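Oligopeptide-binding protein oppA (PDB 3FTO) captures oligopeptides as the binding component of an ABC transporter, OppABCDF, that imports peptides, including those longer than three residues. Local coordinates at residues M300-M305 with W473-E478; K366-S371 with T517-A522. All coordinates share one frame; numbering follows the deposited sequence.

Contact 1 of 2, residues M300-M305 with W473-E478; sequences MYISLM and WSLASE
Ile302 and Trp473 face each other as an antiparallel hydrogen-bonded pair: Ile302 N donates to Trp473 O (3.1 Å). Trp473 N returns a bond to Ile302 O (2.9 Å). Next to them Tyr301 and Ser474 form a non-hydrogen-bonded pair. Beyond it Leu475 N, already past the end of its strand, still binds Met300 O at 2.6 Å. The close-packed part is the sheet face that carries Ile302 and Trp473. With CG1 of Ile302 anti to the backbone N (chi1 -175°), its other branch, CG2, lies 4.1 Å from Leu475 CD1. Leu304 CD2 rests 4.2 Å from Trp473 CD1. Leu484 of helix 482-485 covers Trp473 and Leu475, so branched aliphatics and a broad indole suit this face. The indole NE1 bonds Tyr306 OH. Selenomethionine Met300 also packs closely, its CB 3.1 Å from Leu475 O and its chain extended (chi2 -179°) toward Ser477. The solvent side is looser: small Ser474 and Ala476 are exposed, Ser474 pairing through its backbone with Tyr301, whose ring lies obliquely by Trp473 O. The chemistry implies that main-chain bonds set the register of strands 292-307 and 468-474, while apolar side chains pack the Ile302-Trp473 face.

Contact 2 of 2, residues K366-S371 with T517-A522; sequences KQFTSS and TYRKAA
With CG anti to the backbone N (chi1 176°) and the rest of its chain extended, Lys520 reaches from helix 516-533 across the loop backbone at Gln367. Phe368 turns CG beside its own backbone N (chi1 -43°), bringing the ring's CE1 to 3.9 Å from Arg519 NH2. The methylenes of Lys520 run over the carbonyl of Gln367, with CB 3.1 Å from Gln367 O, and CE then comes to 3.5 Å from both Lys366 O and Thr369 O. No hydrogen bond joins the segments; Gln367 O meets only methylenes, but the carbonyls of Lys366 and Thr369 lie near NZ and probably favour its charge, so a long cationic chain suits this place. With alanine at Lys520 the chain beyond CB is gone, which would probably leave those two carbonyls without the ammonium and uncover part of the Gln367 carbonyl. The Phe368 ring and the Arg519 guanidinium stand nearly perpendicular, their planes 88° apart; the same ring packs edge-to-face with Phe523, while the guanidinium forms a salt bridge with Glu478. Farther along the helix, Gln527 grips the loop twice, at Phe368 O and Thr369 OG1, so an amide with both donor and acceptor suits that position. Such helix-loop packing is consistent with the interior of one lobe of the two-lobed solute-binding-protein fold of this family.

How the contacts relate
Contacts 1 and 2 lie with their centres 16 Å apart and are joined directly by a salt bridge, Glu478 OE1 to Arg519 NH2 at 2.7 Å. The loop that follows strand 468-474 is thereby tied to helix 516-533, linking the sheet of contact 1 to the helix and loop of contact 2. Gln184 touches both sites, bonding Ser477 O in contact 1 and packing on Phe368 in contact 2. Their segments alternate along the sequence, so the two long-range pairings overlap along the chain. The centre of contact 1 lies nearer the chain's centre, about 6 Å against about 19 Å for contact 2. No bound peptide is among the partners described at either.

Contact 1 of 2, residues M300-M305 with W473-E478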
HETATM    1  N   MSE A 300      -2.517   1.997   4.736  1.00 40.29           N
HETATM    2  CA  MSE A 300      -1.155   2.317   4.380  1.00 40.48           C
HETATM    3  C   MSE A 300      -1.206   3.282   3.208  1.00 39.95           C
HETATM    4  O   MSE A 300      -0.781   2.973   2.136  1.00 39.93           O
HETATM    5  CB  MSE A 300      -0.422   1.043   3.993  1.00 40.90           C
HETATM    6  CG  MSE A 300      -0.341  -0.002   5.097  1.00 42.52           C
HETATM    7 SE   MSE A 300       0.602  -1.596   4.674  0.90 47.41          SE
HETATM    8  CE  MSE A 300      -0.403  -2.835   5.639  1.00 46.73           C
ATOM      9  N   TYR A 301      -1.781   4.449   3.447  1.00 39.37           N
ATOM     10  CA  TYR A 301      -2.169   5.367   2.417  1.00 38.90           C
ATOM     11  C   TYR A 301      -1.885   6.828   2.743  1.00 38.48           C
ATOM     12  O   TYR A 301      -2.139   7.304   3.828  1.00 38.36           O
ATOM     13  CB  TYR A 301      -3.649   5.164   2.146  1.00 38.86           C
ATOM     14  CG  TYR A 301      -4.325   6.204   1.308  1.00 38.87           C
ATOM     15  CD1 TYR A 301      -4.584   5.979  -0.027  1.00 38.93           C
ATOM     16  CD2 TYR A 301      -4.723   7.407   1.854  1.00 38.72           C
ATOM     17  CE1 TYR A 301      -5.202   6.923  -0.781  1.00 38.72           C
ATOM     18  CE2 TYR A 301      -5.325   8.340   1.113  1.00 38.48           C
ATOM     19  CZ  TYR A 301      -5.566   8.102  -0.203  1.00 38.69           C
ATOM     20  OH  TYR A 301      -6.213   9.028  -0.945  1.00 38.59           O
ATOM     21  N   ILE A 302      -1.364   7.533   1.766  1.00 37.97           N
ATOM     22  CA  ILE A 302      -1.209   8.965   1.836  1.00 37.56           C
ATOM     23  C   ILE A 302      -1.796   9.656   0.619  1.00 37.19           C
ATOM     24  O   ILE A 302      -1.639   9.216  -0.487  1.00 37.17           O
ATOM     25  CB  ILE A 302       0.262   9.370   2.043  1.00 37.55           C
ATOM     26  CG1 ILE A 302       0.390  10.872   2.249  1.00 37.44           C
ATOM     27  CG2 ILE A 302       1.113   8.906   0.911  1.00 37.60           C
ATOM     28  CD1 ILE A 302      -0.283  11.392   3.471  1.00 37.43           C
ATOM     29  N   SER A 303      -2.463  10.765   0.844  1.00 36.77           N
ATOM     30  CA  SER A 303      -2.902  11.634  -0.221  1.00 36.41           C
ATOM     31  C   SER A 303      -2.240  12.995  -0.031  1.00 36.19           C
ATOM     32  O   SER A 303      -2.043  13.416   1.072  1.00 36.12           O
ATOM     33  CB  SER A 303      -4.414  11.736  -0.238  1.00 36.38           C
ATOM     34  OG  SER A 303      -4.850  12.866   0.430  1.00 35.94           O
ATOM     35  N   LEU A 304      -1.857  13.652  -1.116  1.00 35.90           N
ATOM     36  CA  LEU A 304      -1.023  14.837  -1.039  1.00 35.65           C
ATOM     37  C   LEU A 304      -1.137  15.823  -2.199  1.00 35.42           C
ATOM     38  O   LEU A 304      -1.585  15.509  -3.261  1.00 35.47           O
ATOM     39  CB  LEU A 304       0.427  14.430  -0.853  1.00 35.67           C
ATOM     40  CG  LEU A 304       1.087  13.769  -2.057  1.00 35.65           C
ATOM     41  CD1 LEU A 304       2.489  14.188  -2.201  1.00 35.74           C
ATOM     42  CD2 LEU A 304       0.985  12.319  -1.948  1.00 35.80           C
HETATM   43  N   MSE A 305      -0.691  17.037  -1.965  1.00 35.11           N
HETATM   44  CA  MSE A 305      -0.778  18.088  -2.958  1.00 34.84           C
HETATM   45  C   MSE A 305       0.596  18.365  -3.521  1.00 34.27           C
HETATM   46  O   MSE A 305       1.538  18.460  -2.802  1.00 34.23           O
HETATM   47  CB  MSE A 305      -1.417  19.344  -2.371  1.00 34.99           C
HETATM   48  CG  MSE A 305      -1.682  20.486  -3.368  1.00 35.69           C
HETATM   49 SE   MSE A 305      -2.469  22.046  -2.645  0.90 37.65          SE
HETATM   50  CE  MSE A 305      -4.217  21.507  -2.824  1.00 37.56           C
ATOM     51  N   TRP A 473      -0.826   7.705  -2.834  1.00 32.27           N
ATOM     52  CA  TRP A 473      -0.125   6.477  -2.925  1.00 32.45           C
ATOM     53  C   TRP A 473      -0.562   5.494  -1.868  1.00 32.51           C
ATOM     54  O   TRP A 473      -0.935   5.847  -0.777  1.00 32.58           O
ATOM     55  CB  TRP A 473       1.387   6.718  -2.817  1.00 32.55           C
ATOM     56  CG  TRP A 473       1.968   7.563  -3.892  1.00 32.93           C
ATOM     57  CD1 TRP A 473       2.324   8.850  -3.796  1.00 33.18           C
ATOM     58  CD2 TRP A 473       2.251   7.169  -5.228  1.00 33.29           C
ATOM     59  NE1 TRP A 473       2.827   9.292  -4.966  1.00 33.29           N
ATOM     60  CE2 TRP A 473       2.788   8.282  -5.879  1.00 33.38           C
ATOM     61  CE3 TRP A 473       2.109   5.983  -5.934  1.00 33.34           C
ATOM     62  CZ2 TRP A 473       3.181   8.248  -7.214  1.00 33.35           C
ATOM     63  CZ3 TRP A 473       2.493   5.952  -7.245  1.00 33.41           C
ATOM     64  CH2 TRP A 473       3.025   7.074  -7.875  1.00 33.48           C
ATOM     65  N   SER A 474      -0.464   4.236  -2.211  1.00 32.50           N
ATOM     66  CA  SER A 474      -0.575   3.203  -1.251  1.00 32.54           C
ATOM     67  C   SER A 474       0.858   2.857  -0.876  1.00 32.40           C
ATOM     68  O   SER A 474       1.671   2.599  -1.712  1.00 32.51           O
ATOM     69  CB  SER A 474      -1.317   2.037  -1.874  1.00 32.53           C
ATOM     70  OG  SER A 474      -0.934   0.835  -1.303  1.00 33.19           O
ATOM     71  N   LEU A 475       1.144   2.920   0.404  1.00 32.27           N
ATOM     72  CA  LEU A 475       2.464   2.675   0.933  1.00 32.08           C
ATOM     73  C   LEU A 475       2.657   1.227   1.335  1.00 31.93           C
ATOM     74  O   LEU A 475       1.812   0.619   1.940  1.00 31.96           O
ATOM     75  CB  LEU A 475       2.736   3.592   2.119  1.00 32.10           C
ATOM     76  CG  LEU A 475       2.831   5.082   1.824  1.00 32.16           C
ATOM     77  CD1 LEU A 475       2.957   5.887   3.070  1.00 32.35           C
ATOM     78  CD2 LEU A 475       3.950   5.407   0.880  1.00 32.22           C
ATOM     79  N   ALA A 476       3.805   0.700   0.973  1.00 31.68           N
ATOM     80  CA  ALA A 476       4.201  -0.647   1.288  1.00 31.50           C
ATOM     81  C   ALA A 476       4.567  -0.766   2.740  1.00 31.33           C
ATOM     82  O   ALA A 476       4.708   0.204   3.427  1.00 31.35           O
ATOM     83  CB  ALA A 476       5.355  -1.086   0.426  1.00 31.46           C
ATOM     84  N   SER A 477       4.719  -1.994   3.174  1.00 31.22           N
ATOM     85  CA  SER A 477       5.017  -2.296   4.546  1.00 31.14           C
ATOM     86  C   SER A 477       6.354  -1.689   4.927  1.00 30.98           C
ATOM     87  O   SER A 477       6.519  -1.257   6.026  1.00 30.87           O
ATOM     88  CB  SER A 477       4.955  -3.791   4.803  1.00 31.23           C
ATOM     89  OG  SER A 477       3.644  -4.213   4.945  1.00 31.39           O
ATOM     90  N   GLU A 478       7.283  -1.652   3.981  1.00 30.88           N
ATOM     91  CA  GLU A 478       8.422  -0.768   4.048  1.00 30.74           C
ATOM     92  C   GLU A 478       8.083   0.498   3.244  1.00 30.77           C
ATOM     93  O   GLU A 478       8.028   0.486   2.035  1.00 30.67           O
ATOM     94  CB  GLU A 478       9.665  -1.486   3.547  1.00 30.67           C
ATOM     95  CG  GLU A 478      10.826  -0.641   3.099  1.00 30.53           C
ATOM     96  CD  GLU A 478      11.498   0.171   4.198  1.00 30.47           C
ATOM     97  OE1 GLU A 478      11.078   0.129   5.348  1.00 29.95           O
ATOM     98  OE2 GLU A 478      12.469   0.851   3.887  1.00 30.01           O
TER

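Contact 2 of 2, residues K366-S371 with T517-A522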
ATOM      1  N   LYS A 366       4.491   2.990  13.130  1.00 33.73           N
ATOM      2  CA  LYS A 366       4.780   3.505  14.452  1.00 33.94           C
ATOM      3  C   LYS A 366       6.217   3.950  14.594  1.00 34.05           C
ATOM      4  O   LYS A 366       6.522   4.898  15.268  1.00 34.04           O
ATOM      5  CB  LYS A 366       4.514   2.422  15.488  1.00 34.03           C
ATOM      6  CG  LYS A 366       3.073   2.035  15.674  1.00 34.43           C
ATOM      7  CD  LYS A 366       2.899   0.593  16.120  1.00 34.70           C
ATOM      8  CE  LYS A 366       2.311   0.517  17.497  1.00 34.86           C
ATOM      9  NZ  LYS A 366       0.840   0.527  17.478  1.00 35.16           N
ATOM     10  N   GLN A 367       7.088   3.217  13.943  1.00 34.25           N
ATOM     11  CA  GLN A 367       8.494   3.429  14.018  1.00 34.46           C
ATOM     12  C   GLN A 367       9.064   4.356  12.940  1.00 34.42           C
ATOM     13  O   GLN A 367      10.244   4.564  12.895  1.00 34.44           O
ATOM     14  CB  GLN A 367       9.204   2.074  14.016  1.00 34.60           C
ATOM     15  CG  GLN A 367       9.801   1.643  15.370  1.00 35.13           C
ATOM     16  CD  GLN A 367       8.852   1.791  16.549  1.00 35.83           C
ATOM     17  OE1 GLN A 367       8.920   2.747  17.297  1.00 36.47           O
ATOM     18  NE2 GLN A 367       7.967   0.841  16.706  1.00 36.27           N
ATOM     19  N   PHE A 368       8.220   4.888  12.065  1.00 34.36           N
ATOM     20  CA  PHE A 368       8.653   5.832  11.049  1.00 34.32           C
ATOM     21  C   PHE A 368       7.994   7.215  11.080  1.00 34.32           C
ATOM     22  O   PHE A 368       8.132   7.977  10.166  1.00 34.33           O
ATOM     23  CB  PHE A 368       8.554   5.228   9.649  1.00 34.33           C
ATOM     24  CG  PHE A 368       9.044   3.821   9.555  1.00 34.38           C
ATOM     25  CD1 PHE A 368      10.367   3.543   9.539  1.00 34.53           C
ATOM     26  CD2 PHE A 368       8.169   2.774   9.504  1.00 34.55           C
ATOM     27  CE1 PHE A 368      10.812   2.271   9.465  1.00 34.72           C
ATOM     28  CE2 PHE A 368       8.618   1.496   9.437  1.00 34.56           C
ATOM     29  CZ  PHE A 368       9.943   1.246   9.411  1.00 34.57           C
ATOM     30  N   THR A 369       7.239   7.520  12.110  1.00 34.31           N
ATOM     31  CA  THR A 369       6.564   8.787  12.179  1.00 34.28           C
ATOM     32  C   THR A 369       6.209   9.163  13.598  1.00 34.25           C
ATOM     33  O   THR A 369       6.431   8.414  14.497  1.00 34.24           O
ATOM     34  CB  THR A 369       5.355   8.896  11.217  1.00 34.33           C
ATOM     35  OG1 THR A 369       4.915  10.256  11.157  1.00 34.26           O
ATOM     36  CG2 THR A 369       4.230   7.996  11.649  1.00 34.32           C
ATOM     37  N   SER A 370       5.680  10.359  13.748  1.00 34.24           N
ATOM     38  CA  SER A 370       5.223  10.863  15.009  1.00 34.28           C
ATOM     39  C   SER A 370       4.115  11.899  14.838  1.00 34.31           C
ATOM     40  O   SER A 370       4.071  12.586  13.853  1.00 34.29           O
ATOM     41  CB  SER A 370       6.401  11.473  15.751  1.00 34.27           C
ATOM     42  OG  SER A 370       6.028  11.788  17.047  1.00 34.31           O
ATOM     43  N   SER A 371       3.250  12.002  15.833  1.00 34.32           N
ATOM     44  CA  SER A 371       2.208  13.015  15.921  1.00 34.40           C
ATOM     45  C   SER A 371       2.795  14.375  16.117  1.00 34.35           C
ATOM     46  O   SER A 371       2.175  15.364  15.836  1.00 34.41           O
ATOM     47  CB  SER A 371       1.223  12.716  17.041  1.00 34.45           C
ATOM     48  OG  SER A 371       0.177  11.946  16.537  1.00 34.94           O
ATOM     49  N   THR A 517      16.098   3.198  16.312  1.00 30.70           N
ATOM     50  CA  THR A 517      15.931   4.513  16.878  1.00 30.58           C
ATOM     51  C   THR A 517      16.485   5.613  15.984  1.00 30.36           C
ATOM     52  O   THR A 517      15.844   6.606  15.822  1.00 30.31           O
ATOM     53  CB  THR A 517      16.502   4.591  18.297  1.00 30.62           C
ATOM     54  OG1 THR A 517      15.795   3.694  19.126  1.00 30.79           O
ATOM     55  CG2 THR A 517      16.373   5.978  18.863  1.00 30.55           C
ATOM     56  N   TYR A 518      17.656   5.384  15.407  1.00 30.12           N
ATOM     57  CA  TYR A 518      18.271   6.253  14.425  1.00 29.96           C
ATOM     58  C   TYR A 518      17.421   6.385  13.163  1.00 29.92           C
ATOM     59  O   TYR A 518      17.227   7.472  12.669  1.00 29.94           O
ATOM     60  CB  TYR A 518      19.663   5.713  14.060  1.00 29.93           C
ATOM     61  CG  TYR A 518      20.464   6.558  13.101  1.00 29.77           C
ATOM     62  CD1 TYR A 518      21.448   7.408  13.558  1.00 29.48           C
ATOM     63  CD2 TYR A 518      20.226   6.517  11.747  1.00 29.48           C
ATOM     64  CE1 TYR A 518      22.154   8.187  12.710  1.00 29.09           C
ATOM     65  CE2 TYR A 518      20.921   7.279  10.892  1.00 29.19           C
ATOM     66  CZ  TYR A 518      21.893   8.128  11.368  1.00 29.20           C
ATOM     67  OH  TYR A 518      22.591   8.892  10.484  1.00 28.60           O
ATOM     68  N   ARG A 519      16.910   5.270  12.666  1.00 29.75           N
ATOM     69  CA  ARG A 519      16.049   5.266  11.507  1.00 29.61           C
ATOM     70  C   ARG A 519      14.739   6.013  11.718  1.00 29.39           C
ATOM     71  O   ARG A 519      14.299   6.722  10.856  1.00 29.34           O
ATOM     72  CB  ARG A 519      15.818   3.852  10.987  1.00 29.63           C
ATOM     73  CG  ARG A 519      15.106   3.814   9.670  1.00 29.98           C
ATOM     74  CD  ARG A 519      15.644   2.874   8.649  1.00 30.14           C
ATOM     75  NE  ARG A 519      14.585   2.039   8.152  1.00 30.66           N
ATOM     76  CZ  ARG A 519      14.213   1.872   6.894  1.00 30.75           C
ATOM     77  NH1 ARG A 519      14.805   2.462   5.893  1.00 30.90           N
ATOM     78  NH2 ARG A 519      13.210   1.078   6.660  1.00 31.03           N
ATOM     79  N   LYS A 520      14.146   5.892  12.890  1.00 29.25           N
ATOM     80  CA  LYS A 520      12.934   6.618  13.169  1.00 29.08           C
ATOM     81  C   LYS A 520      13.174   8.106  13.118  1.00 29.01           C
ATOM     82  O   LYS A 520      12.429   8.826  12.527  1.00 29.05           O
ATOM     83  CB  LYS A 520      12.337   6.206  14.498  1.00 29.07           C
ATOM     84  CG  LYS A 520      11.152   6.988  14.858  1.00 29.00           C
ATOM     85  CD  LYS A 520      10.549   6.530  16.104  1.00 29.04           C
ATOM     86  CE  LYS A 520       9.158   7.019  16.187  1.00 29.11           C
ATOM     87  NZ  LYS A 520       8.612   7.001  17.522  1.00 29.45           N
ATOM     88  N   ALA A 521      14.267   8.537  13.701  1.00 28.96           N
ATOM     89  CA  ALA A 521      14.644   9.935  13.714  1.00 28.94           C
ATOM     90  C   ALA A 521      14.905  10.492  12.323  1.00 28.82           C
ATOM     91  O   ALA A 521      14.570  11.601  12.044  1.00 28.81           O
ATOM     92  CB  ALA A 521      15.833  10.158  14.630  1.00 28.91           C
ATOM     93  N   ALA A 522      15.519   9.689  11.479  1.00 28.83           N
ATOM     94  CA  ALA A 522      15.709   9.990  10.086  1.00 28.86           C
ATOM     95  C   ALA A 522      14.398  10.123   9.320  1.00 28.97           C
ATOM     96  O   ALA A 522      14.232  11.029   8.588  1.00 29.04           O
ATOM     97  CB  ALA A 522      16.586   8.949   9.450  1.00 28.83           C
TER